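Side-chain contacts in beta-d-glucoside glucohydrolase (Hypocrea jecorina, PDB 3ZZ1), which probably hydrolyses terminal, non-reducing beta-D-glucosyl residues to release beta-D-glucose, a step in the breakdown of cellulose: residues L117-Q122 and F551-F556; I637-S642 and P648-G653; I671-L676 and W686-G691. One frame throughout, in Å; residues are numbered along the deposited sequence. Where two conformers were deposited one is given.

Charge joins distant regions at contact 1, backbone pairing marks contact 2, and a valine set against an arginine and a leucine marks contact 3. Contact 1 is buried and joins loops 429 residues apart, one in the family 3 N-terminal region and the other in the C-terminal region, through one lysine, an aromatic face and a carboxylate. Contacts 2 and 3 both belong to the fibronectin type III-like domain. Contact 2, partly buried, is the loop end of the hairpin of strands 629-638 and 650-659; contact 3 is buried. Their centres lie about 10 Å apart, and they touch through polar groups. Contact 1 reaches contact 2 by packing of Phe556 on Pro648.

Contact 1: residues L117-Q122 and F551-F556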
ATOM      1  N   LEU A 117      -0.093   8.135   1.182  1.00 14.30           N
ATOM      2  CA  LEU A 117      -1.411   7.546   1.340  1.00 14.48           C
ATOM      3  C   LEU A 117      -2.090   7.529  -0.027  1.00 14.54           C
ATOM      4  O   LEU A 117      -2.682   6.521  -0.422  1.00 14.41           O
ATOM      5  CB  LEU A 117      -2.239   8.319   2.370  1.00 14.65           C
ATOM      6  CG  LEU A 117      -3.611   7.763   2.769  1.00 14.87           C
ATOM      7  CD1 LEU A 117      -3.535   6.311   3.250  1.00 14.71           C
ATOM      8  CD2 LEU A 117      -4.229   8.658   3.836  1.00 15.40           C
ATOM      9  N   GLY A 118      -1.981   8.643  -0.749  1.00 14.43           N
ATOM     10  CA  GLY A 118      -2.421   8.703  -2.140  1.00 14.09           C
ATOM     11  C   GLY A 118      -3.596   9.622  -2.401  1.00 13.99           C
ATOM     12  O   GLY A 118      -4.587   9.207  -2.997  1.00 13.93           O
ATOM     13  N   LYS A 119      -3.480  10.877  -1.970  1.00 13.77           N
ATOM     14  CA  LYS A 119      -4.559  11.862  -2.145  1.00 13.44           C
ATOM     15  C   LYS A 119      -4.817  12.265  -3.605  1.00 13.39           C
ATOM     16  O   LYS A 119      -5.911  12.715  -3.945  1.00 13.19           O
ATOM     17  CB  LYS A 119      -4.277  13.112  -1.306  1.00 13.26           C
ATOM     18  CG  LYS A 119      -3.092  13.931  -1.788  1.00 12.83           C
ATOM     19  CD  LYS A 119      -2.957  15.204  -0.994  1.00 12.36           C
ATOM     20  CE  LYS A 119      -1.947  16.143  -1.623  1.00 11.52           C
ATOM     21  NZ  LYS A 119      -1.815  17.348  -0.774  1.00 12.05           N
ATOM     22  N   THR A 120      -3.801  12.115  -4.452  1.00 13.50           N
ATOM     23  CA  THR A 120      -3.870  12.517  -5.853  1.00 13.44           C
ATOM     24  C   THR A 120      -3.739  11.281  -6.741  1.00 13.61           C
ATOM     25  O   THR A 120      -2.726  10.579  -6.673  1.00 13.60           O
ATOM     26  CB  THR A 120      -2.729  13.495  -6.197  1.00 13.65           C
ATOM     27  OG1 THR A 120      -2.645  14.515  -5.192  1.00 13.53           O
ATOM     28  CG2 THR A 120      -2.948  14.136  -7.571  1.00 13.61           C
ATOM     29  N   PRO A 121      -4.756  11.014  -7.586  1.00 13.57           N
ATOM     30  CA  PRO A 121      -4.727   9.827  -8.448  1.00 13.62           C
ATOM     31  C   PRO A 121      -3.494   9.750  -9.358  1.00 13.57           C
ATOM     32  O   PRO A 121      -3.043   8.647  -9.675  1.00 13.59           O
ATOM     33  CB  PRO A 121      -6.018   9.946  -9.273  1.00 13.67           C
ATOM     34  CG  PRO A 121      -6.480  11.361  -9.096  1.00 14.09           C
ATOM     35  CD  PRO A 121      -6.019  11.758  -7.730  1.00 13.74           C
ATOM     36  N   GLN A 122      -2.953  10.904  -9.754  1.00 13.39           N
ATOM     37  CA  GLN A 122      -1.759  10.958 -10.615  1.00 13.30           C
ATOM     38  C   GLN A 122      -0.464  10.564  -9.907  1.00 13.12           C
ATOM     39  O   GLN A 122       0.544  10.313 -10.570  1.00 13.53           O
ATOM     40  CB  GLN A 122      -1.593  12.341 -11.272  1.00 13.18           C
ATOM     41  CG  GLN A 122      -2.639  12.675 -12.336  1.00 12.75           C
ATOM     42  CD  GLN A 122      -3.870  13.364 -11.765  1.00 12.92           C
ATOM     43  OE1 GLN A 122      -4.138  13.298 -10.564  1.00 13.04           O
ATOM     44  NE2 GLN A 122      -4.627  14.036 -12.630  1.00 12.56           N
ATOM     45  N   PHE A 551      -1.729  21.624   1.276  1.00 13.90           N
ATOM     46  CA  PHE A 551      -2.699  20.604   1.687  1.00 13.73           C
ATOM     47  C   PHE A 551      -3.988  21.275   2.163  1.00 13.54           C
ATOM     48  O   PHE A 551      -4.548  20.900   3.195  1.00 13.40           O
ATOM     49  CB  PHE A 551      -2.134  19.716   2.813  1.00 13.57           C
ATOM     50  CG  PHE A 551      -1.191  18.634   2.345  1.00 13.78           C
ATOM     51  CD1 PHE A 551      -0.001  18.950   1.689  1.00 12.93           C
ATOM     52  CD2 PHE A 551      -1.474  17.295   2.608  1.00 13.21           C
ATOM     53  CE1 PHE A 551       0.869  17.952   1.271  1.00 13.51           C
ATOM     54  CE2 PHE A 551      -0.610  16.290   2.202  1.00 13.51           C
ATOM     55  CZ  PHE A 551       0.572  16.616   1.531  1.00 13.42           C
ATOM     56  N   SER A 552      -4.443  22.273   1.410  1.00 13.44           N
ATOM     57  CA  SER A 552      -5.598  23.077   1.802  1.00 13.75           C
ATOM     58  C   SER A 552      -6.894  22.260   1.895  1.00 13.63           C
ATOM     59  O   SER A 552      -7.823  22.649   2.605  1.00 13.71           O
ATOM     60  CB  SER A 552      -5.767  24.279   0.865  1.00 13.82           C
ATOM     61  OG  SER A 552      -6.073  23.860  -0.454  1.00 14.81           O
ATOM     62  N   GLU A 553      -6.942  21.121   1.200  1.00 13.36           N
ATOM     63  CA  GLU A 553      -8.093  20.214   1.277  1.00 13.04           C
ATOM     64  C   GLU A 553      -8.243  19.569   2.657  1.00 12.70           C
ATOM     65  O   GLU A 553      -9.327  19.125   3.017  1.00 12.91           O
ATOM     66  CB  GLU A 553      -8.050  19.146   0.171  1.00 12.98           C
ATOM     67  CG  GLU A 553      -6.959  18.079   0.301  1.00 12.86           C
ATOM     68  CD  GLU A 553      -5.558  18.598  -0.005  1.00 12.93           C
ATOM     69  OE1 GLU A 553      -5.425  19.694  -0.595  1.00 12.42           O
ATOM     70  OE2 GLU A 553      -4.584  17.901   0.342  1.00 13.39           O
ATOM     71  N   GLY A 554      -7.149  19.517   3.416  1.00 12.47           N
ATOM     72  CA  GLY A 554      -7.165  18.985   4.778  1.00 11.80           C
ATOM     73  C   GLY A 554      -7.578  17.527   4.828  1.00 11.63           C
ATOM     74  O   GLY A 554      -7.000  16.686   4.136  1.00 11.53           O
ATOM     75  N   LEU A 555      -8.592  17.235   5.640  1.00 11.40           N
ATOM     76  CA  LEU A 555      -9.064  15.864   5.845  1.00 11.43           C
ATOM     77  C   LEU A 555      -9.868  15.290   4.676  1.00 11.50           C
ATOM     78  O   LEU A 555     -10.152  14.092   4.651  1.00 11.82           O
ATOM     79  CB  LEU A 555      -9.910  15.779   7.118  1.00 11.21           C
ATOM     80  CG  LEU A 555      -9.235  16.055   8.460  1.00 10.27           C
ATOM     81  CD1 LEU A 555     -10.291  16.027   9.550  1.00  8.06           C
ATOM     82  CD2 LEU A 555      -8.126  15.030   8.737  1.00  8.96           C
ATOM     83  N   PHE A 556     -10.225  16.141   3.718  1.00 11.53           N
ATOM     84  CA  PHE A 556     -11.157  15.769   2.653  1.00 11.49           C
ATOM     85  C   PHE A 556     -10.439  15.352   1.369  1.00 11.51           C
ATOM     86  O   PHE A 556     -10.348  16.128   0.416  1.00 11.63           O
ATOM     87  CB  PHE A 556     -12.145  16.915   2.385  1.00 11.31           C
ATOM     88  CG  PHE A 556     -13.020  17.256   3.561  1.00 10.70           C
ATOM     89  CD1 PHE A 556     -12.529  18.023   4.620  1.00  9.42           C
ATOM     90  CD2 PHE A 556     -14.343  16.822   3.607  1.00 10.20           C
ATOM     91  CE1 PHE A 556     -13.335  18.341   5.707  1.00  8.45           C
ATOM     92  CE2 PHE A 556     -15.160  17.138   4.693  1.00  9.43           C
ATOM     93  CZ  PHE A 556     -14.651  17.898   5.748  1.00  9.38           C
TER
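Lys119 stands over the face of Phe551 and bonds to Glu553, a cation-pi interaction combined with a salt bridge. The arrangement joins a loop of the family 3 TIM-barrel region to two overlapping beta turns, type I from Phe551 to Gly554 and type II' from Glu553 to Phe556. From CB, which already points toward the turns, the lysine sets CG between its backbone N and carbonyl carbon (chi1 68°) and then runs fully extended, which carries its ammonium group across to the turns. CD is the first atom to meet a partner, Lys119 CD lying 3.4 Å from Glu553 OE2. CE follows, in a CH-pi contact over the same face of Phe551 that receives the ammonium. Lys119 NZ donates to Glu553 OE2 at 3.0 Å, on the syn side of the carboxylate and 23° out of its plane. Asp549, just before the turn, is the stronger polar partner of this nitrogen, in a salt bridge of its own, so two carboxylates and a pi face probably stabilise the buried positive charge together. Tyr185 of helix 178-194 also meets the Phe551 ring. The approach to that ring is almost perfectly centred: Lys119 NZ lies 3.1 Å from the Phe551 centroid, only 2° off the normal.

Contact 2: residues I637-S642 and P648-G653; sequences ITYPSS and PKQLRG
Ile637 and Gln650 form an antiparallel hydrogen-bonded pair, Ile637 N giving to Gln650 O at 2.8 Å and Gln650 N to Ile637 O at 3.0 Å. One residue on, Thr638 OG1 donates to Pro648 O at 2.6 Å, its hydroxyl placed beside its own backbone N (chi1 -63°), and so extends the pairing by a side chain. On the face that carries Ile637 and Gln650, Ile637 CD1 packs against Arg652 CB at 3.6 Å. Gln650 NE2 lies over one face of the Tyr639 ring, 3.4 Å from Tyr639 CE1, the amide plane turned 53° from the ring. Arg652 NH2 gives a nearly straight bond (170°) to Tyr639 OH, which sits in the guanidinium plane at its edge. The second shell fixes these groups: a water links Gln650 NE2 to Ile637 O, Ser677 O bonds the tyrosine hydroxyl, and Asp675 O takes Arg652 NE. A phenylalanine in place of Tyr639 would probably leave Arg652 NH2 and Ser677 O without their shared partner. A classic beta bulge follows, with Arg652 and Gly653 sharing Leu635 as their opposite residue. Strands 629-638 and 650-659 form this hairpin at the edge of a four-stranded sheet, with strand 691-698 flanking Ile637 and helix 134-150 meeting Arg652 through Tyr135.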
ATOM      1  N   ILE A 637     -18.543   5.382   9.570  1.00 13.15           N
ATOM      2  CA  ILE A 637     -18.996   6.130  10.734  1.00 13.01           C
ATOM      3  C   ILE A 637     -19.082   7.629  10.429  1.00 13.16           C
ATOM      4  O   ILE A 637     -18.203   8.202   9.777  1.00 13.24           O
ATOM      5  CB  ILE A 637     -18.133   5.823  11.996  1.00 13.06           C
ATOM      6  CG1 ILE A 637     -18.187   4.325  12.329  1.00 12.38           C
ATOM      7  CG2 ILE A 637     -18.604   6.640  13.203  1.00 13.21           C
ATOM      8  CD1 ILE A 637     -17.472   3.925  13.621  1.00 12.17           C
ATOM      9  N   THR A 638     -20.187   8.231  10.861  1.00 13.32           N
ATOM     10  CA  THR A 638     -20.396   9.676  10.823  1.00 13.21           C
ATOM     11  C   THR A 638     -20.302  10.176  12.262  1.00 13.36           C
ATOM     12  O   THR A 638     -21.032   9.706  13.132  1.00 13.45           O
ATOM     13  CB  THR A 638     -21.786  10.010  10.219  1.00 13.29           C
ATOM     14  OG1 THR A 638     -21.833   9.553   8.860  1.00 13.09           O
ATOM     15  CG2 THR A 638     -22.080  11.517  10.260  1.00 12.37           C
ATOM     16  N   TYR A 639     -19.386  11.106  12.515  1.00 13.43           N
ATOM     17  CA  TYR A 639     -19.181  11.647  13.862  1.00 13.51           C
ATOM     18  C   TYR A 639     -20.322  12.605  14.216  1.00 13.54           C
ATOM     19  O   TYR A 639     -20.974  13.133  13.319  1.00 13.28           O
ATOM     20  CB  TYR A 639     -17.823  12.361  13.946  1.00 13.39           C
ATOM     21  CG  TYR A 639     -16.618  11.443  14.116  1.00 13.69           C
ATOM     22  CD1 TYR A 639     -16.539  10.212  13.452  1.00 14.25           C
ATOM     23  CD2 TYR A 639     -15.552  11.811  14.929  1.00 13.75           C
ATOM     24  CE1 TYR A 639     -15.438   9.376  13.607  1.00 13.26           C
ATOM     25  CE2 TYR A 639     -14.442  10.981  15.087  1.00 13.96           C
ATOM     26  CZ  TYR A 639     -14.394   9.766  14.423  1.00 12.98           C
ATOM     27  OH  TYR A 639     -13.302   8.943  14.578  1.00 11.98           O
ATOM     28  N   PRO A 640     -20.579  12.827  15.523  1.00 13.80           N
ATOM     29  CA  PRO A 640     -21.582  13.832  15.884  1.00 14.06           C
ATOM     30  C   PRO A 640     -21.300  15.165  15.181  1.00 14.26           C
ATOM     31  O   PRO A 640     -20.134  15.512  14.959  1.00 14.13           O
ATOM     32  CB  PRO A 640     -21.399  13.982  17.396  1.00 14.08           C
ATOM     33  CG  PRO A 640     -20.844  12.683  17.841  1.00 13.99           C
ATOM     34  CD  PRO A 640     -19.992  12.182  16.714  1.00 13.76           C
ATOM     35  N   SER A 641     -22.357  15.886  14.819  1.00 14.32           N
ATOM     36  CA  SER A 641     -22.216  17.165  14.117  1.00 14.65           C
ATOM     37  C   SER A 641     -21.709  18.292  15.026  1.00 14.46           C
ATOM     38  O   SER A 641     -21.344  19.364  14.546  1.00 14.48           O
ATOM     39  CB  SER A 641     -23.537  17.563  13.446  1.00 14.75           C
ATOM     40  OG  SER A 641     -23.900  16.633  12.435  1.00 15.75           O
ATOM     41  N   SER A 642     -21.681  18.043  16.332  1.00 14.49           N
ATOM     42  CA  SER A 642     -21.119  18.999  17.284  1.00 14.88           C
ATOM     43  C   SER A 642     -19.583  18.941  17.326  1.00 15.08           C
ATOM     44  O   SER A 642     -18.927  19.905  17.729  1.00 14.98           O
ATOM     45  CB  SER A 642     -21.702  18.768  18.675  1.00 14.60           C
ATOM     46  OG  SER A 642     -21.559  17.413  19.042  1.00 14.86           O
ATOM     47  N   PRO A 648     -18.071  13.540   6.147  1.00 16.13           N
ATOM     48  CA  PRO A 648     -19.387  12.986   6.489  1.00 15.98           C
ATOM     49  C   PRO A 648     -19.341  11.486   6.794  1.00 15.87           C
ATOM     50  O   PRO A 648     -20.019  11.036   7.714  1.00 15.99           O
ATOM     51  CB  PRO A 648     -20.241  13.267   5.243  1.00 15.91           C
ATOM     52  CG  PRO A 648     -19.287  13.646   4.169  1.00 16.04           C
ATOM     53  CD  PRO A 648     -18.083  14.218   4.838  1.00 16.10           C
ATOM     54  N   LYS A 649     -18.534  10.740   6.040  1.00 15.34           N
ATOM     55  CA  LYS A 649     -18.349   9.307   6.259  1.00 14.89           C
ATOM     56  C   LYS A 649     -16.870   8.946   6.354  1.00 14.22           C
ATOM     57  O   LYS A 649     -16.036   9.491   5.618  1.00 13.99           O
ATOM     58  CB  LYS A 649     -18.980   8.497   5.124  1.00 15.18           C
ATOM     59  CG  LYS A 649     -20.481   8.343   5.210  1.00 16.16           C
ATOM     60  CD  LYS A 649     -21.003   7.573   4.009  1.00 18.58           C
ATOM     61  CE  LYS A 649     -22.470   7.882   3.755  1.00 20.46           C
ATOM     62  NZ  LYS A 649     -22.925   7.297   2.455  1.00 22.42           N
ATOM     63  N   GLN A 650     -16.560   8.013   7.256  1.00 13.45           N
ATOM     64  CA  GLN A 650     -15.203   7.492   7.417  1.00 12.63           C
ATOM     65  C   GLN A 650     -15.234   5.975   7.579  1.00 12.33           C
ATOM     66  O   GLN A 650     -15.967   5.455   8.420  1.00 12.05           O
ATOM     67  CB  GLN A 650     -14.519   8.124   8.634  1.00 12.59           C
ATOM     68  CG  GLN A 650     -14.139   9.589   8.480  1.00 11.82           C
ATOM     69  CD  GLN A 650     -13.246  10.066   9.610  1.00 11.95           C
ATOM     70  OE1 GLN A 650     -12.027  10.155   9.456  1.00 11.95           O
ATOM     71  NE2 GLN A 650     -13.844  10.352  10.755  1.00 11.39           N
ATOM     72  N   LEU A 651     -14.445   5.267   6.767  1.00 12.09           N
ATOM     73  CA  LEU A 651     -14.335   3.811   6.892  1.00 11.65           C
ATOM     74  C   LEU A 651     -13.745   3.481   8.260  1.00 11.50           C
ATOM     75  O   LEU A 651     -12.703   4.032   8.630  1.00 11.20           O
ATOM     76  CB  LEU A 651     -13.461   3.218   5.781  1.00 11.56           C
ATOM     77  CG  LEU A 651     -13.363   1.685   5.727  1.00 11.36           C
ATOM     78  CD1 LEU A 651     -14.644   1.046   5.181  1.00 10.41           C
ATOM     79  CD2 LEU A 651     -12.157   1.247   4.910  1.00 10.62           C
ATOM     80  N   ARG A 652     -14.434   2.621   9.012  1.00 10.89           N
ATOM     81  CA  ARG A 652     -13.982   2.209  10.349  1.00 10.77           C
ATOM     82  C   ARG A 652     -14.154   0.705  10.563  1.00 10.73           C
ATOM     83  O   ARG A 652     -14.088   0.212  11.696  1.00 10.67           O
ATOM     84  CB  ARG A 652     -14.702   2.996  11.457  1.00 10.73           C
ATOM     85  CG  ARG A 652     -14.395   4.499  11.504  1.00 10.54           C
ATOM     86  CD  ARG A 652     -12.919   4.766  11.787  1.00 11.03           C
ATOM     87  NE  ARG A 652     -12.667   6.127  12.274  1.00 11.34           N
ATOM     88  CZ  ARG A 652     -11.916   7.031  11.649  1.00 11.24           C
ATOM     89  NH1 ARG A 652     -11.324   6.738  10.493  1.00 10.99           N
ATOM     90  NH2 ARG A 652     -11.750   8.233  12.191  1.00  9.84           N
ATOM     91  N   GLY A 653     -14.361  -0.017   9.467  1.00 10.28           N
ATOM     92  CA  GLY A 653     -14.526  -1.457   9.528  1.00 10.15           C
ATOM     93  C   GLY A 653     -14.815  -2.081   8.185  1.00 10.17           C
ATOM     94  O   GLY A 653     -15.427  -1.457   7.311  1.00  9.76           O
TER
HETATM   95  O   HOH W   1     -16.721  10.835  10.193  1.00 23.41           O

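Contact 3: residues I671-L676 and W686-G691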
ATOM      1  N   ILE A 671     -14.626  -2.011  16.973  1.00 13.26           N
ATOM      2  CA  ILE A 671     -14.330  -0.585  16.979  1.00 13.08           C
ATOM      3  C   ILE A 671     -13.388  -0.211  18.120  1.00 12.85           C
ATOM      4  O   ILE A 671     -13.736  -0.345  19.296  1.00 12.88           O
ATOM      5  CB  ILE A 671     -15.624   0.256  17.031  1.00 13.06           C
ATOM      6  CG1 ILE A 671     -16.480  -0.025  15.787  1.00 13.56           C
ATOM      7  CG2 ILE A 671     -15.300   1.743  17.158  1.00 13.26           C
ATOM      8  CD1 ILE A 671     -17.807   0.692  15.774  1.00 15.27           C
ATOM      9  N   ARG A 672     -12.191   0.243  17.754  1.00 12.55           N
ATOM     10  CA  ARG A 672     -11.194   0.701  18.714  1.00 12.39           C
ATOM     11  C   ARG A 672     -11.550   2.114  19.149  1.00 12.39           C
ATOM     12  O   ARG A 672     -12.292   2.816  18.447  1.00 12.53           O
ATOM     13  CB  ARG A 672      -9.793   0.686  18.091  1.00 12.41           C
ATOM     14  CG  ARG A 672      -9.378  -0.664  17.488  1.00 12.28           C
ATOM     15  CD  ARG A 672      -8.172  -0.531  16.563  1.00 11.74           C
ATOM     16  NE  ARG A 672      -8.417   0.401  15.463  1.00 11.38           N
ATOM     17  CZ  ARG A 672      -7.623   0.568  14.404  1.00 10.37           C
ATOM     18  NH1 ARG A 672      -6.511  -0.136  14.272  1.00  8.86           N
ATOM     19  NH2 ARG A 672      -7.948   1.452  13.469  1.00 10.93           N
ATOM     20  N   ARG A 673     -11.017   2.541  20.291  1.00 12.01           N
ATOM     21  CA  ARG A 673     -11.274   3.892  20.766  1.00 11.69           C
ATOM     22  C   ARG A 673     -10.923   4.957  19.718  1.00 11.73           C
ATOM     23  O   ARG A 673     -11.680   5.919  19.530  1.00 11.42           O
ATOM     24  CB  ARG A 673     -10.549   4.189  22.078  1.00 11.74           C
ATOM     25  CG  ARG A 673     -10.911   5.567  22.606  1.00 10.99           C
ATOM     26  CD  ARG A 673     -10.198   5.946  23.883  1.00 11.91           C
ATOM     27  NE  ARG A 673     -10.671   7.258  24.330  1.00 11.99           N
ATOM     28  CZ  ARG A 673     -11.807   7.457  24.991  1.00 11.36           C
ATOM     29  NH1 ARG A 673     -12.591   6.432  25.302  1.00 11.83           N
ATOM     30  NH2 ARG A 673     -12.159   8.681  25.343  1.00 11.96           N
ATOM     31  N   ARG A 674      -9.790   4.778  19.041  1.00 11.48           N
ATOM     32  CA  ARG A 674      -9.337   5.733  18.020  1.00 11.38           C
ATOM     33  C   ARG A 674     -10.291   5.829  16.818  1.00 11.30           C
ATOM     34  O   ARG A 674     -10.342   6.859  16.142  1.00 11.29           O
ATOM     35  CB  ARG A 674      -7.900   5.424  17.571  1.00 11.27           C
ATOM     36  CG  ARG A 674      -7.741   4.165  16.721  1.00 10.96           C
ATOM     37  CD  ARG A 674      -6.289   3.709  16.664  1.00 10.37           C
ATOM     38  NE  ARG A 674      -5.438   4.617  15.896  1.00  9.30           N
ATOM     39  CZ  ARG A 674      -5.022   4.405  14.646  1.00  9.25           C
ATOM     40  NH1 ARG A 674      -5.373   3.303  13.981  1.00  6.82           N
ATOM     41  NH2 ARG A 674      -4.244   5.304  14.056  1.00  9.18           N
ATOM     42  N   ASP A 675     -11.053   4.764  16.570  1.00 11.39           N
ATOM     43  CA  ASP A 675     -12.033   4.743  15.477  1.00 11.29           C
ATOM     44  C   ASP A 675     -13.220   5.674  15.727  1.00 11.20           C
ATOM     45  O   ASP A 675     -13.986   5.960  14.809  1.00 11.47           O
ATOM     46  CB  ASP A 675     -12.517   3.313  15.200  1.00 11.28           C
ATOM     47  CG  ASP A 675     -11.390   2.383  14.761  1.00 11.08           C
ATOM     48  OD1 ASP A 675     -10.472   2.833  14.034  1.00 11.08           O
ATOM     49  OD2 ASP A 675     -11.425   1.196  15.147  1.00  9.27           O
ATOM     50  N   LEU A 676     -13.360   6.143  16.966  1.00 11.10           N
ATOM     51  CA  LEU A 676     -14.382   7.130  17.332  1.00 10.84           C
ATOM     52  C   LEU A 676     -13.765   8.475  17.743  1.00 10.85           C
ATOM     53  O   LEU A 676     -14.456   9.350  18.277  1.00 10.89           O
ATOM     54  CB  LEU A 676     -15.269   6.593  18.468  1.00 10.67           C
ATOM     55  CG  LEU A 676     -16.029   5.276  18.248  1.00 10.54           C
ATOM     56  CD1 LEU A 676     -16.736   4.844  19.524  1.00  9.70           C
ATOM     57  CD2 LEU A 676     -17.030   5.399  17.107  1.00  9.76           C
ATOM     58  N   TRP A 686      -5.984  12.560  21.193  1.00 13.67           N
ATOM     59  CA  TRP A 686      -7.120  11.952  20.517  1.00 13.38           C
ATOM     60  C   TRP A 686      -8.321  12.010  21.441  1.00 13.59           C
ATOM     61  O   TRP A 686      -8.247  11.592  22.601  1.00 13.49           O
ATOM     62  CB  TRP A 686      -6.808  10.510  20.144  1.00 13.21           C
ATOM     63  CG  TRP A 686      -5.898  10.389  18.964  1.00 12.71           C
ATOM     64  CD1 TRP A 686      -4.547  10.196  18.985  1.00 12.07           C
ATOM     65  CD2 TRP A 686      -6.274  10.454  17.585  1.00 11.73           C
ATOM     66  NE1 TRP A 686      -4.059  10.134  17.705  1.00 11.51           N
ATOM     67  CE2 TRP A 686      -5.097  10.288  16.825  1.00 11.62           C
ATOM     68  CE3 TRP A 686      -7.493  10.629  16.917  1.00 11.06           C
ATOM     69  CZ2 TRP A 686      -5.102  10.294  15.429  1.00 11.17           C
ATOM     70  CZ3 TRP A 686      -7.498  10.637  15.533  1.00 10.64           C
ATOM     71  CH2 TRP A 686      -6.309  10.469  14.803  1.00 10.86           C
ATOM     72  N   VAL A 687      -9.423  12.543  20.925  1.00 13.70           N
ATOM     73  CA  VAL A 687     -10.608  12.789  21.731  1.00 13.87           C
ATOM     74  C   VAL A 687     -11.820  12.117  21.095  1.00 14.09           C
ATOM     75  O   VAL A 687     -12.023  12.208  19.883  1.00 14.25           O
ATOM     76  CB  VAL A 687     -10.861  14.318  21.899  1.00 14.03           C
ATOM     77  CG1 VAL A 687     -12.137  14.593  22.716  1.00 13.48           C
ATOM     78  CG2 VAL A 687      -9.644  15.004  22.545  1.00 14.04           C
ATOM     79  N   VAL A 688     -12.606  11.427  21.918  1.00 14.17           N
ATOM     80  CA  VAL A 688     -13.911  10.927  21.507  1.00 14.14           C
ATOM     81  C   VAL A 688     -14.958  11.972  21.877  1.00 14.25           C
ATOM     82  O   VAL A 688     -15.169  12.243  23.063  1.00 14.65           O
ATOM     83  CB  VAL A 688     -14.270   9.587  22.197  1.00 14.11           C
ATOM     84  CG1 VAL A 688     -15.665   9.130  21.783  1.00 13.57           C
ATOM     85  CG2 VAL A 688     -13.238   8.511  21.868  1.00 13.91           C
ATOM     86  N   PRO A 689     -15.615  12.571  20.870  1.00 14.44           N
ATOM     87  CA  PRO A 689     -16.680  13.530  21.177  1.00 14.39           C
ATOM     88  C   PRO A 689     -17.927  12.832  21.708  1.00 14.18           C
ATOM     89  O   PRO A 689     -18.173  11.672  21.369  1.00 14.30           O
ATOM     90  CB  PRO A 689     -16.984  14.162  19.816  1.00 14.50           C
ATOM     91  CG  PRO A 689     -16.609  13.109  18.823  1.00 14.54           C
ATOM     92  CD  PRO A 689     -15.443  12.375  19.417  1.00 14.35           C
ATOM     93  N   SER A 690     -18.685  13.526  22.554  1.00 13.99           N
ATOM     94  CA  SER A 690     -19.965  13.008  23.013  0.50 13.74           C
ATOM     95  C   SER A 690     -21.012  13.219  21.921  1.00 13.73           C
ATOM     96  O   SER A 690     -20.835  14.056  21.029  1.00 13.60           O
ATOM     97  CB  SER A 690     -20.393  13.675  24.324  0.50 13.75           C
ATOM     98  OG  SER A 690     -20.723  15.036  24.129  0.50 13.41           O
ATOM     99  N   GLY A 691     -22.089  12.444  21.984  1.00 13.57           N
ATOM    100  CA  GLY A 691     -23.157  12.546  21.006  1.00 13.61           C
ATOM    101  C   GLY A 691     -23.441  11.242  20.289  1.00 13.75           C
ATOM    102  O   GLY A 691     -22.904  10.188  20.650  1.00 13.66           O
TER
HETATM  103  O   HOH W   2      -9.824   9.088  22.546  1.00  9.14           O
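Val688 meets Arg673 and Leu676 where strand 664-672 of the fibronectin type III-like domain gives way to a short 3-10 turn beside strand 685-688. The van der Waals contacts centre on the valine. Val688 CG2 lies over the centre of the Arg673 guanidinium, 3.6 Å from Arg673 CZ, while Val688 CG1 packs on Leu676 CB at 4.2 Å. Separately, the carbonyl oxygen Leu676 O comes within 3.4 Å of Pro689 CD. Arg673 reaches the valine on an extended chain, its CG opposite the backbone N (chi1 -176°). Its polar contacts lie around this patch: NH1 and NH2 bond to the carbonyls of Lys594 and Gly596, and NE donates to a water that bonds only weakly to Trp686 O. Held in this way, the flat group offers one face to the methyl while NH1 and NH2 serve backbone oxygens and NE a water. Charged and hydrogen-bonded contacts within the turn tie Arg672 to Asp675. The arginine grips the carboxylate side-on, and its NH1 has a further salt bridge to Asp191 of helix 178-194, as does Arg674 NH1. Arg672 NE and the Arg672 backbone N both give to Asp675 OD2 from the same face of the carboxylate, whereas Arg672 NH2 donates to the syn lone pair of Asp675 OD1 at 2.9 Å in a nearly straight bond (169° at the hydrogen).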